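Local coordinates for ribokinase, putative (Burkholderia thailandensis, PDB 3B1N), which probably phosphorylates nucleosides with ATP, as a member of the PfkB (ribokinase-like) family, and here holds ADP together with the nucleoside analogue mizoribine, at residues 42-47 against 100-105; 56-61 against 85-90; 76-81 against 288-293; 123-128 against 142-147; 154-157 against 162-165. All blocks are in the same frame, centred on the assembly; numbering follows the deposited sequence.

Contact 1: residues 42-47 against 100-105; sequences MRREFG and SAQAMI. With MZR (5-hydroxy-1-(beta-D-ribofuranosyl)-1H-imidazole-4-carboxamide), chain F.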
# COMPACT_ATOMS: atom_id res chain seq x y z
N MET B 42 -8.96 1.67 -11.39
CA MET B 42 -7.87 2.61 -11.15
C MET B 42 -8.22 3.96 -11.77
O MET B 42 -8.61 4.05 -12.95
CB MET B 42 -6.56 2.10 -11.76
CG MET B 42 -5.55 1.53 -10.75
SD MET B 42 -3.81 1.90 -11.13
CE MET B 42 -3.78 1.72 -12.91
N ARG B 43 -8.06 5.01 -10.98
CA ARG B 43 -8.28 6.36 -11.46
C ARG B 43 -7.19 7.24 -10.89
O ARG B 43 -6.99 7.27 -9.67
CB ARG B 43 -9.62 6.88 -10.97
CG ARG B 43 -10.52 7.34 -12.07
CD ARG B 43 -12.01 7.13 -11.68
NE ARG B 43 -12.29 7.33 -10.25
CZ ARG B 43 -12.20 8.48 -9.59
NH1 ARG B 43 -11.79 9.58 -10.22
NH2 ARG B 43 -12.49 8.54 -8.30
N ARG B 44 -6.46 7.92 -11.76
CA ARG B 44 -5.43 8.79 -11.22
C ARG B 44 -5.98 10.14 -10.81
O ARG B 44 -6.78 10.79 -11.49
CB ARG B 44 -4.18 8.85 -12.11
CG ARG B 44 -3.51 7.49 -12.29
CD ARG B 44 -2.04 7.63 -12.63
NE ARG B 44 -1.78 8.46 -13.80
CZ ARG B 44 -0.56 8.72 -14.26
NH1 ARG B 44 0.51 8.21 -13.64
NH2 ARG B 44 -0.41 9.50 -15.34
N GLU B 45 -5.57 10.54 -9.63
CA GLU B 45 -6.05 11.78 -9.03
C GLU B 45 -4.87 12.74 -9.06
O GLU B 45 -3.69 12.35 -8.99
CB GLU B 45 -6.44 11.57 -7.57
CG GLU B 45 -7.55 10.59 -7.25
CD GLU B 45 -8.93 11.10 -7.53
OE1 GLU B 45 -9.08 12.18 -8.15
OE2 GLU B 45 -9.88 10.37 -7.12
N PHE B 46 -5.19 14.02 -9.12
CA PHE B 46 -4.15 15.02 -9.04
C PHE B 46 -3.63 15.17 -7.62
O PHE B 46 -4.43 15.39 -6.69
CB PHE B 46 -4.71 16.37 -9.56
CG PHE B 46 -5.12 16.32 -11.00
CD1 PHE B 46 -4.18 16.36 -12.00
CD2 PHE B 46 -6.47 16.17 -11.33
CE1 PHE B 46 -4.57 16.33 -13.35
CE2 PHE B 46 -6.87 16.11 -12.68
CZ PHE B 46 -5.92 16.18 -13.67
N GLY B 47 -2.29 15.08 -7.46
CA GLY B 47 -1.69 14.99 -6.15
C GLY B 47 -0.30 15.55 -6.15
O GLY B 47 0.03 16.44 -6.94
N SER B 100 5.78 11.62 -15.11
CA SER B 100 5.61 12.30 -13.84
C SER B 100 5.62 11.32 -12.67
O SER B 100 5.33 10.12 -12.84
CB SER B 100 4.28 13.07 -13.84
OG SER B 100 4.21 13.89 -14.99
N ALA B 101 5.90 11.86 -11.48
CA ALA B 101 5.78 11.09 -10.23
C ALA B 101 4.43 10.42 -10.09
O ALA B 101 3.41 10.97 -10.46
CB ALA B 101 6.03 12.00 -9.01
N GLN B 102 4.43 9.21 -9.52
CA GLN B 102 3.22 8.44 -9.30
C GLN B 102 3.26 7.84 -7.91
O GLN B 102 4.24 7.21 -7.52
CB GLN B 102 3.08 7.34 -10.39
CG GLN B 102 2.05 6.31 -10.06
CD GLN B 102 0.65 6.76 -10.39
OE1 GLN B 102 0.34 7.05 -11.56
NE2 GLN B 102 -0.23 6.77 -9.37
N ALA B 103 2.22 8.09 -7.13
CA ALA B 103 2.14 7.52 -5.77
C ALA B 103 1.06 6.49 -5.73
O ALA B 103 -0.05 6.72 -6.21
CB ALA B 103 1.81 8.65 -4.76
N MET B 104 1.39 5.32 -5.19
CA MET B 104 0.38 4.29 -4.96
C MET B 104 0.18 4.28 -3.45
O MET B 104 1.08 3.91 -2.71
CB MET B 104 0.89 2.92 -5.49
CG MET B 104 1.29 2.90 -6.96
SD MET B 104 -0.18 2.82 -8.02
CE MET B 104 -0.94 1.29 -7.50
N ILE B 105 -0.95 4.80 -3.01
CA ILE B 105 -1.20 5.08 -1.59
C ILE B 105 -2.28 4.16 -1.02
O ILE B 105 -3.39 4.16 -1.50
CB ILE B 105 -1.70 6.56 -1.49
CG1 ILE B 105 -0.70 7.50 -2.15
CG2 ILE B 105 -2.01 6.96 0.01
CD1 ILE B 105 -1.22 9.01 -2.21
N1 MZR F . 7.88 12.37 -1.69
O3 MZR F . 5.40 13.54 -2.24
C4 MZR F . 4.98 12.29 -1.72
C5 MZR F . 5.85 11.24 -1.25
C6 MZR F . 7.31 11.26 -1.25
O6 MZR F . 7.87 10.22 -0.84
N7 MZR F . 4.97 10.27 -0.86
C8 MZR F . 3.71 10.72 -1.08
N9 MZR F . 3.70 11.97 -1.61
C1' MZR F . 2.52 12.79 -1.93
C2' MZR F . 1.39 12.13 -2.70
O2' MZR F . 1.63 12.41 -4.08
C3' MZR F . 0.13 12.78 -2.07
O3' MZR F . -0.69 13.55 -2.95
C4' MZR F . 0.66 13.64 -0.95
O4' MZR F . 1.93 13.06 -0.66
C5' MZR F . -0.24 13.58 0.26
O5' MZR F . 0.35 14.46 1.25
O HOH W 1 3.45 8.83 -14.33

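Contact 2: residues 56-61 against 85-90; sequences ALNLLG and LGLSRE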
# COMPACT_ATOMS: atom_id res chain seq x y z
N ALA B 56 -5.13 24.18 -2.14
CA ALA B 56 -5.76 24.75 -0.94
C ALA B 56 -5.57 26.26 -0.87
O ALA B 56 -6.55 26.98 -0.64
CB ALA B 56 -5.25 24.08 0.31
N LEU B 57 -4.36 26.72 -1.14
CA LEU B 57 -4.09 28.17 -1.06
C LEU B 57 -4.93 28.87 -2.14
O LEU B 57 -5.50 29.96 -1.87
CB LEU B 57 -2.60 28.41 -1.14
CG LEU B 57 -2.22 29.88 -1.03
CD1 LEU B 57 -2.76 30.41 0.32
CD2 LEU B 57 -0.70 29.91 -1.02
N ASN B 58 -5.05 28.27 -3.32
CA ASN B 58 -5.83 28.81 -4.43
C ASN B 58 -7.32 28.87 -4.12
O ASN B 58 -8.03 29.86 -4.47
CB ASN B 58 -5.54 28.00 -5.71
CG ASN B 58 -6.04 28.66 -6.96
OD1 ASN B 58 -5.63 29.79 -7.27
ND2 ASN B 58 -6.94 28.00 -7.66
N LEU B 59 -7.85 27.85 -3.45
CA LEU B 59 -9.27 27.89 -3.03
C LEU B 59 -9.51 29.09 -2.12
O LEU B 59 -10.63 29.64 -2.12
CB LEU B 59 -9.62 26.65 -2.21
CG LEU B 59 -9.83 25.35 -2.97
CD1 LEU B 59 -10.02 24.24 -1.92
CD2 LEU B 59 -11.02 25.41 -3.94
N LEU B 60 -8.52 29.46 -1.34
CA LEU B 60 -8.69 30.57 -0.35
C LEU B 60 -8.52 31.95 -1.04
O LEU B 60 -8.74 32.99 -0.41
CB LEU B 60 -7.75 30.42 0.81
CG LEU B 60 -8.11 29.24 1.75
CD1 LEU B 60 -6.95 28.83 2.62
CD2 LEU B 60 -9.36 29.70 2.61
N GLY B 61 -8.16 31.92 -2.32
CA GLY B 61 -7.91 33.18 -3.07
C GLY B 61 -6.48 33.69 -2.92
O GLY B 61 -6.21 34.87 -3.23
N LEU B 85 -7.57 26.24 -13.23
CA LEU B 85 -7.73 26.74 -11.83
C LEU B 85 -7.15 28.10 -11.58
O LEU B 85 -7.42 28.69 -10.51
CB LEU B 85 -7.10 25.74 -10.84
CG LEU B 85 -7.81 24.39 -10.73
CD1 LEU B 85 -6.96 23.39 -9.95
CD2 LEU B 85 -9.21 24.54 -10.09
N GLY B 86 -6.35 28.60 -12.52
CA GLY B 86 -5.59 29.85 -12.35
C GLY B 86 -4.30 29.71 -11.54
O GLY B 86 -3.80 30.69 -10.98
N LEU B 87 -3.74 28.50 -11.53
CA LEU B 87 -2.44 28.24 -10.89
C LEU B 87 -1.31 28.48 -11.89
O LEU B 87 -1.27 27.86 -12.97
CB LEU B 87 -2.38 26.81 -10.31
CG LEU B 87 -3.28 26.48 -9.12
CD1 LEU B 87 -3.44 25.00 -8.92
CD2 LEU B 87 -2.64 27.07 -7.89
N SER B 88 -0.39 29.37 -11.52
CA SER B 88 0.70 29.77 -12.40
C SER B 88 1.59 28.57 -12.62
O SER B 88 1.91 27.87 -11.65
CB SER B 88 1.59 30.82 -11.75
OG SER B 88 2.62 31.15 -12.64
N ARG B 89 2.00 28.38 -13.88
CA ARG B 89 2.97 27.33 -14.25
C ARG B 89 4.39 27.85 -14.31
O ARG B 89 5.29 27.15 -14.81
CB ARG B 89 2.57 26.63 -15.55
CG ARG B 89 1.22 25.87 -15.39
CD ARG B 89 0.75 25.08 -16.63
NE ARG B 89 0.51 25.88 -17.82
CZ ARG B 89 1.35 26.00 -18.86
NH1 ARG B 89 2.54 25.40 -18.87
NH2 ARG B 89 1.00 26.76 -19.89
N GLU B 90 4.61 29.06 -13.76
CA GLU B 90 5.90 29.79 -13.86
C GLU B 90 7.07 28.87 -13.45
O GLU B 90 8.08 28.77 -14.20
CB GLU B 90 5.84 31.03 -12.94
CG GLU B 90 7.14 31.82 -12.91
CD GLU B 90 7.02 33.13 -12.13
OE1 GLU B 90 8.00 33.90 -12.14
OE2 GLU B 90 5.98 33.38 -11.47

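Contact 3: residues 76-81 against 288-293; sequences QPYLDR and GPQTYA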
# COMPACT_ATOMS: atom_id res chain seq x y z
N GLN B 76 0.50 16.63 -19.37
CA GLN B 76 -0.51 17.57 -19.92
C GLN B 76 -1.80 17.72 -19.11
O GLN B 76 -2.24 18.88 -18.93
CB GLN B 76 -0.85 17.23 -21.40
CG GLN B 76 -1.43 18.47 -22.18
CD GLN B 76 -0.43 19.61 -22.29
OE1 GLN B 76 0.69 19.41 -22.81
NE2 GLN B 76 -0.79 20.81 -21.83
N PRO B 77 -2.36 16.63 -18.59
CA PRO B 77 -3.58 16.84 -17.79
C PRO B 77 -3.36 17.75 -16.60
O PRO B 77 -4.25 18.54 -16.23
CB PRO B 77 -3.98 15.42 -17.36
CG PRO B 77 -3.49 14.59 -18.56
CD PRO B 77 -2.14 15.20 -18.88
N TYR B 78 -2.21 17.65 -15.95
CA TYR B 78 -1.91 18.51 -14.81
C TYR B 78 -1.67 19.94 -15.25
O TYR B 78 -2.16 20.85 -14.56
CB TYR B 78 -0.70 17.97 -14.01
CG TYR B 78 -0.90 18.00 -12.50
CD1 TYR B 78 -0.54 16.91 -11.69
CD2 TYR B 78 -1.32 19.17 -11.86
CE1 TYR B 78 -0.69 16.94 -10.31
CE2 TYR B 78 -1.48 19.21 -10.49
CZ TYR B 78 -1.16 18.09 -9.71
OH TYR B 78 -1.31 18.17 -8.35
N LEU B 79 -0.95 20.15 -16.37
CA LEU B 79 -0.74 21.51 -16.88
C LEU B 79 -2.08 22.12 -17.19
O LEU B 79 -2.31 23.31 -16.82
CB LEU B 79 0.15 21.53 -18.11
CG LEU B 79 1.54 20.92 -17.85
CD1 LEU B 79 2.29 20.93 -19.15
CD2 LEU B 79 2.33 21.68 -16.75
N ASP B 80 -2.96 21.33 -17.83
CA ASP B 80 -4.28 21.91 -18.25
C ASP B 80 -5.12 22.23 -17.02
O ASP B 80 -5.82 23.24 -16.99
CB ASP B 80 -4.98 20.90 -19.15
CG ASP B 80 -4.31 20.78 -20.51
OD1 ASP B 80 -3.40 21.57 -20.83
OD2 ASP B 80 -4.77 19.90 -21.25
N ARG B 81 -5.02 21.40 -15.99
CA ARG B 81 -5.74 21.66 -14.76
C ARG B 81 -5.25 22.94 -14.08
O ARG B 81 -6.05 23.74 -13.58
CB ARG B 81 -5.55 20.48 -13.82
CG ARG B 81 -6.05 20.73 -12.40
CD ARG B 81 -5.77 19.50 -11.57
NE ARG B 81 -6.23 19.67 -10.17
CZ ARG B 81 -7.50 19.55 -9.82
NH1 ARG B 81 -8.40 19.33 -10.76
NH2 ARG B 81 -7.88 19.68 -8.55
N GLY B 288 -9.73 11.88 -2.88
CA GLY B 288 -8.66 12.52 -3.64
C GLY B 288 -8.18 13.68 -2.78
O GLY B 288 -8.96 14.26 -2.01
N PRO B 289 -6.93 14.10 -2.95
CA PRO B 289 -6.45 15.27 -2.18
C PRO B 289 -7.01 16.60 -2.67
O PRO B 289 -6.95 17.55 -1.89
CB PRO B 289 -4.92 15.21 -2.34
CG PRO B 289 -4.68 14.29 -3.48
CD PRO B 289 -5.83 13.37 -3.64
N GLN B 290 -7.54 16.69 -3.91
CA GLN B 290 -7.94 18.00 -4.45
C GLN B 290 -9.36 18.02 -5.01
O GLN B 290 -9.71 18.94 -5.76
CB GLN B 290 -6.96 18.47 -5.53
CG GLN B 290 -5.49 18.61 -5.10
CD GLN B 290 -4.59 18.91 -6.30
OE1 GLN B 290 -5.05 19.56 -7.29
NE2 GLN B 290 -3.32 18.55 -6.21
N THR B 291 -10.23 17.09 -4.65
CA THR B 291 -11.55 17.14 -5.28
C THR B 291 -12.55 18.00 -4.53
O THR B 291 -13.50 18.51 -5.16
CB THR B 291 -12.10 15.77 -5.62
OG1 THR B 291 -12.47 15.09 -4.42
CG2 THR B 291 -11.04 14.98 -6.35
N TYR B 292 -12.34 18.20 -3.23
CA TYR B 292 -13.11 19.22 -2.50
C TYR B 292 -13.00 20.57 -3.20
O TYR B 292 -11.92 20.96 -3.64
CB TYR B 292 -12.72 19.29 -1.02
CG TYR B 292 -11.40 19.99 -0.69
CD1 TYR B 292 -10.18 19.54 -1.23
CD2 TYR B 292 -11.39 21.11 0.15
CE1 TYR B 292 -9.00 20.21 -0.89
CE2 TYR B 292 -10.23 21.77 0.49
CZ TYR B 292 -9.02 21.30 -0.07
OH TYR B 292 -7.87 21.99 0.25
N ALA B 293 -14.14 21.22 -3.41
CA ALA B 293 -14.12 22.48 -4.13
C ALA B 293 -15.10 23.49 -3.49
O ALA B 293 -16.00 24.02 -4.20
CB ALA B 293 -14.46 22.23 -5.63
O HOH W 2 -10.82 19.65 -7.97

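Contact 4: residues 123-128 against 142-147; sequences MQSHVN and GPDGFQ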
# COMPACT_ATOMS: atom_id res chain seq x y z
N MET B 123 12.70 13.14 -9.42
CA MET B 123 14.13 12.88 -9.13
C MET B 123 15.00 14.07 -9.52
O MET B 123 16.09 14.24 -8.97
CB MET B 123 14.63 11.65 -9.87
CG MET B 123 14.01 10.40 -9.47
SD MET B 123 15.01 8.97 -10.04
CE MET B 123 16.33 9.76 -10.99
N GLN B 124 14.50 14.90 -10.46
CA GLN B 124 15.28 16.07 -10.96
C GLN B 124 14.77 17.39 -10.39
O GLN B 124 15.06 18.43 -10.96
CB GLN B 124 15.25 16.17 -12.50
CG GLN B 124 15.44 14.83 -13.23
CD GLN B 124 16.69 14.12 -12.83
OE1 GLN B 124 17.68 14.74 -12.47
NE2 GLN B 124 16.66 12.78 -12.86
N SER B 125 14.01 17.34 -9.28
CA SER B 125 13.41 18.59 -8.74
C SER B 125 14.40 19.70 -8.40
O SER B 125 14.04 20.87 -8.45
CB SER B 125 12.52 18.28 -7.54
OG SER B 125 13.26 17.89 -6.38
N HIS B 126 15.67 19.34 -8.14
CA HIS B 126 16.67 20.33 -7.85
C HIS B 126 17.08 21.17 -9.05
O HIS B 126 17.82 22.16 -8.86
CB HIS B 126 17.91 19.62 -7.29
CG HIS B 126 18.38 18.51 -8.18
ND1 HIS B 126 17.85 17.23 -8.15
CD2 HIS B 126 19.32 18.50 -9.15
CE1 HIS B 126 18.44 16.49 -9.06
NE2 HIS B 126 19.33 17.23 -9.69
N VAL B 127 16.56 20.90 -10.26
CA VAL B 127 16.81 21.80 -11.41
C VAL B 127 16.14 23.17 -11.23
O VAL B 127 16.59 24.16 -11.83
CB VAL B 127 16.46 21.23 -12.80
CG1 VAL B 127 17.32 19.94 -13.03
CG2 VAL B 127 15.00 20.96 -12.94
N ASN B 128 15.10 23.22 -10.39
CA ASN B 128 14.50 24.53 -10.04
C ASN B 128 15.18 25.07 -8.78
O ASN B 128 15.40 24.35 -7.79
CB ASN B 128 13.01 24.39 -9.70
CG ASN B 128 12.10 24.16 -10.91
OD1 ASN B 128 11.13 23.36 -10.83
ND2 ASN B 128 12.32 24.89 -11.99
N GLY B 142 8.21 21.14 1.00
CA GLY B 142 7.61 19.89 1.40
C GLY B 142 8.29 18.71 0.74
O GLY B 142 9.31 18.89 0.05
N PRO B 143 7.73 17.51 0.90
CA PRO B 143 8.36 16.31 0.41
C PRO B 143 8.59 16.40 -1.09
O PRO B 143 7.72 16.88 -1.84
CB PRO B 143 7.33 15.22 0.71
CG PRO B 143 6.69 15.72 1.99
CD PRO B 143 6.53 17.21 1.70
N ASP B 144 9.74 15.92 -1.52
CA ASP B 144 10.24 16.17 -2.87
C ASP B 144 11.47 15.32 -3.06
O ASP B 144 11.87 14.61 -2.15
CB ASP B 144 10.64 17.66 -2.99
CG ASP B 144 10.48 18.24 -4.37
OD1 ASP B 144 10.43 17.54 -5.39
OD2 ASP B 144 10.37 19.49 -4.43
N GLY B 145 12.08 15.40 -4.22
CA GLY B 145 13.43 14.84 -4.36
C GLY B 145 14.35 15.38 -3.29
O GLY B 145 14.28 16.56 -2.91
N PHE B 146 15.17 14.50 -2.73
CA PHE B 146 15.94 14.86 -1.55
C PHE B 146 16.86 16.05 -1.82
O PHE B 146 16.89 17.02 -1.06
CB PHE B 146 16.76 13.66 -1.03
CG PHE B 146 17.64 14.02 0.16
CD1 PHE B 146 17.07 14.41 1.39
CD2 PHE B 146 19.02 13.99 0.05
CE1 PHE B 146 17.87 14.74 2.51
CE2 PHE B 146 19.84 14.34 1.16
CZ PHE B 146 19.26 14.73 2.39
N GLN B 147 17.59 16.00 -2.93
CA GLN B 147 18.49 17.10 -3.22
C GLN B 147 17.71 18.42 -3.35
O GLN B 147 18.16 19.48 -2.88
CB GLN B 147 19.34 16.79 -4.48
CG GLN B 147 20.31 17.87 -4.89
CD GLN B 147 21.15 17.50 -6.11
OE1 GLN B 147 21.07 16.39 -6.62
NE2 GLN B 147 21.93 18.46 -6.59

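Contact 5: residues 154-157 against 162-165; sequences EELA and PFIF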
# COMPACT_ATOMS: atom_id res chain seq x y z
N GLU B 154 18.20 25.65 1.83
CA GLU B 154 19.39 26.50 1.83
C GLU B 154 19.14 27.82 1.12
O GLU B 154 19.48 28.90 1.63
CB GLU B 154 20.61 25.75 1.23
CG GLU B 154 21.09 24.57 2.09
CD GLU B 154 21.84 25.01 3.35
OE1 GLU B 154 22.24 26.20 3.47
OE2 GLU B 154 22.05 24.16 4.23
N GLU B 155 18.53 27.76 -0.05
CA GLU B 155 18.34 28.93 -0.89
C GLU B 155 17.31 29.88 -0.31
O GLU B 155 17.48 31.09 -0.34
CB GLU B 155 17.96 28.52 -2.28
CG GLU B 155 19.17 27.89 -2.99
CD GLU B 155 18.90 27.56 -4.41
OE1 GLU B 155 17.79 27.90 -4.87
OE2 GLU B 155 19.81 26.96 -5.06
N LEU B 156 16.21 29.34 0.22
CA LEU B 156 15.24 30.26 0.78
C LEU B 156 15.80 30.98 2.00
O LEU B 156 15.51 32.18 2.21
CB LEU B 156 13.92 29.51 1.11
CG LEU B 156 13.12 29.09 -0.11
CD1 LEU B 156 12.15 27.99 0.32
CD2 LEU B 156 12.35 30.27 -0.74
N ALA B 157 16.59 30.28 2.83
CA ALA B 157 17.15 30.86 4.06
C ALA B 157 18.14 31.93 3.67
O ALA B 157 18.21 32.96 4.32
CB ALA B 157 17.83 29.78 4.89
N PRO B 162 10.74 33.87 4.48
CA PRO B 162 10.24 33.01 5.58
C PRO B 162 9.62 31.74 4.96
O PRO B 162 8.96 31.84 3.94
CB PRO B 162 9.16 33.85 6.25
CG PRO B 162 8.90 35.02 5.38
CD PRO B 162 9.96 35.12 4.32
N PHE B 163 9.88 30.58 5.54
CA PHE B 163 9.32 29.36 4.93
C PHE B 163 9.01 28.33 5.99
O PHE B 163 9.70 28.20 7.02
CB PHE B 163 10.25 28.78 3.82
CG PHE B 163 11.56 28.20 4.33
CD1 PHE B 163 11.72 26.83 4.53
CD2 PHE B 163 12.65 29.03 4.58
CE1 PHE B 163 12.93 26.28 4.98
CE2 PHE B 163 13.87 28.50 5.02
CZ PHE B 163 14.04 27.14 5.22
N ILE B 164 7.93 27.58 5.73
CA ILE B 164 7.64 26.37 6.49
C ILE B 164 8.47 25.21 5.93
O ILE B 164 8.51 25.05 4.72
CB ILE B 164 6.14 26.00 6.32
CG1 ILE B 164 5.20 27.13 6.78
CG2 ILE B 164 5.85 24.69 7.15
CD1 ILE B 164 3.70 26.79 6.66
N PHE B 165 9.08 24.45 6.82
CA PHE B 165 9.76 23.19 6.46
C PHE B 165 8.85 22.03 6.85
O PHE B 165 8.48 21.88 8.02
CB PHE B 165 11.10 23.12 7.17
CG PHE B 165 11.88 21.86 6.90
CD1 PHE B 165 12.13 21.44 5.60
CD2 PHE B 165 12.41 21.15 7.95
CE1 PHE B 165 12.89 20.27 5.36
CE2 PHE B 165 13.13 19.97 7.73
CZ PHE B 165 13.36 19.55 6.43

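Contact 1: residues 42-47 against 100-105
Arg44 and Gln102 face each other across one intervening strand: strands 45-47 and 101-107 run antiparallel with strand 10-16 between them, and the two CA atoms, Arg44 CA and Gln102 CA, stand 8.9 Å apart. Side chains therefore have to bridge the gap. Gln102 starts with CG anti to the backbone N (chi1 166°) and bends at chi2, which swings its amide over toward Arg44. The guanidinium and amide planes are nearly coplanar, 27° apart, with Gln102 OE1 at the guanidinium edge. The modelled bond from Arg44 NH1 to Gln102 OE1 measures only 2.4 Å, and Arg44 was built in two conformers, so the pairing is plausible but its length is doubtful. A water in the guanidinium plane adds an indirect link: it accepts from Arg44 NH1 at 3.1 Å and donates to Ser100 O at 2.7 Å. Asp74 ties the same two residues from outside, through a salt bridge to Arg44 NH2 and a hydrogen bond with Ser100 OG. Next to these polar links, the same strands meet the nucleoside, with Gly47 CA 3.6 Å from MZR O3' and Ala103 CB 3.8 Å from MZR O2'. Polar links on the solvent side and close packing on the ribose thus share one small sheet, the lid of ribokinase-like enzymes; the carboxylate of Asp74, from outside the sheet, probably offsets the arginine's charge.

Contact 2: residues 56-61 against 85-90
Asn58, near the end of helix 49-59, reaches across to Leu85 and Leu87, which flank the glycine where helix 76-85 stops. Its CG lies anti to the backbone N (chi1 -167°), which carries the amide off the helix toward the other segment. From there ND2 donates to the backbone Leu85 O at 3.0 Å, with an N-H...O angle of 154°. The donor comes from above the carbonyl plane, 40° out of it, and is not lined up with a lone pair. Carbon contacts run beside the bond: Asn58 CB rests on the methyl Leu87 CD2 at 3.7 Å, and Asn58 ND2 passes 3.9 Å from Leu85 CB. Both leucines hold CG anti to their carbonyl carbon, and Leu87 sends CD2 back to the asparagine although its CB sets off in another direction. Leu87 also packs on Met82 of helix 76-85 and on Ala64 of strand 64-71. Each helix ends in a Schellman motif, at Gly61 and at Gly86, so two helix C-termini meet here. Carbonyls in a last turn lack the donors of a next one, and Asn58 supplies an N-H to one of them, joining the two ends by a single hydrogen bond from a side-chain amide with apolar contacts alongside.

Contact 3: residues 76-81 against 288-293
Gln290 meets Tyr78 and Arg81 where helix 76-85 of the ribokinase-like fold faces the loop between helices 269-284 and 296-307. The link is made of side chains, since even the nearest CA atoms, Arg81 CA and Gln290 CA, are 11.2 Å apart. Direct hydrogen bonds come first. Arg81 has CG opposite its backbone N (chi1 169°) and a chain extended from CG to NE, and so presents its guanidinium side-on; both NE and NH2 donate to the same acceptor, Gln290 OE1, each at 3.1 Å. Both nitrogens lie on one face of the amide plane, while OE1 lies in the plane of the guanidinium. At the other end of the amide, Gln290 NE2 donates to Tyr78 OH at 3.0 Å, the phenol ring and amide being turned 56° apart. These bonds fix the rotation of a buried amide. Tyr78 OH is bonded in addition to Gly47 O, and Gln290 NE2 to Asn52 OD1; Asn52 itself holds the bound nucleoside through ND2, so Gln290 is a second-shell residue of that site. Packing adds less, chiefly Gln290 CB beside Arg81 NH2 at 3.4 Å. The last kind of link is through solvent: a water in the guanidinium plane accepts from Arg81 NH2 at 3.0 Å and donates to Gln290 O at 2.6 Å.

Contact 4: residues 123-128 against 142-147
The start of helix 146-158, just beyond strand 138-141 of the central sheet, is where Asp144 and Gln147 meet Ser125 and His126 of a 3-10 segment. The backbones come near each other at His126 and Gln147, whose atoms His126 CA and Gln147 CA are 5.9 Å apart. About half of the contact is a stack. Gln147 extends straight, CG anti to the backbone N, and lays its amide flat on the His126 imidazole with the two planes only 6° apart. Gln147 OE1 sits over the ring centre, 3.6 Å from His126 CE1, while Gln147 NE2 hangs over the CD2 side, 3.7 Å from His126 CD2. His126 adopts chi1 53°, with CG between the backbone N and the carbonyl carbon, which turns the ring up against the helix. Gln124 O approaches the opposite face near its rim, and His126 NE2 is hydrogen-bonded to a glycerol, probably from the crystallisation liquor. The second part is polar. Ser125 OG and Asp144 OD1 are weakly hydrogen-bonded at 3.0 Å. That same oxygen, Asp144 OD1, also takes a weak bond from Gly145 N at 2.9 Å, at the N-cap position of the helix. Farther along, His126 O is bonded to Gln151 NE2, one turn on from Gln147. Next to Asp144, Pro143 lines the mizoribine pocket. Placing substrate on the loop between a parallel strand and its following helix is typical of the Rossmann-like alpha/beta core of ribokinase-family enzymes.

Contact 5: residues 154-157 against 162-165
The backbone Phe163 N is hydrogen-bonded to Thr187 OG1, which helps seat this strand residue while its ring packs onto Leu156 and Ala157. No polar bond spans the contact itself; it is the hydrophobic packing of a beta-alpha-beta crossover, in which strand 138-141, helix 146-158 and strand 163-165 follow one another and the two strands lie side by side in the central parallel sheet. Phe163, at chi1 68°, tucks CG above its own backbone, flanked by N and C, and this lifts the ring off the sheet toward the helix. Leu156 meets it twice: Leu156 CB lies 3.7 Å from Phe163 CD2, and the methyl Leu156 CD1 comes 4.1 Å from Phe163 CG, so the leucine lies obliquely against the CD2 side of the ring and its root. The helix backbone is close as well, with Ala157 N at 3.9 Å from Phe163 CE2. Strand 138-141 completes the interior, since Leu156 also touches Ala139 and Val141, and Phe163 touches Ala139. Ala157 in turn packs on Leu185 of helix 176-185, and the acids Glu154 and Glu155 are paired elsewhere, Glu154 with Arg181 of that helix. At the edge of the packing, the small methyl Ala157 CB reaches Phe163 CE2 at 4.2 Å.

Contacts 1, 2 and 3 form one neighbourhood. The centre of contact 3 is about 11 Å from those of contacts 1 and 2, and it touches both: Phe46 packs on Arg81, and Leu59 on Tyr292. Its segments alternate with theirs along the chain, so the loop 288-293, late in the sequence, returns to the early part beside the lid sheet and helix 49-59. Contacts 4 and 5 come after contacts 1 and 2 in the chain, between the two segments of contact 3, and share helix 146-158, one at its start and one near its end, with centres about 14 Å apart. Contacts 1 and 4 each hold residues of the mizoribine pocket, approaching it from lid and core, while contact 5 is plain core packing.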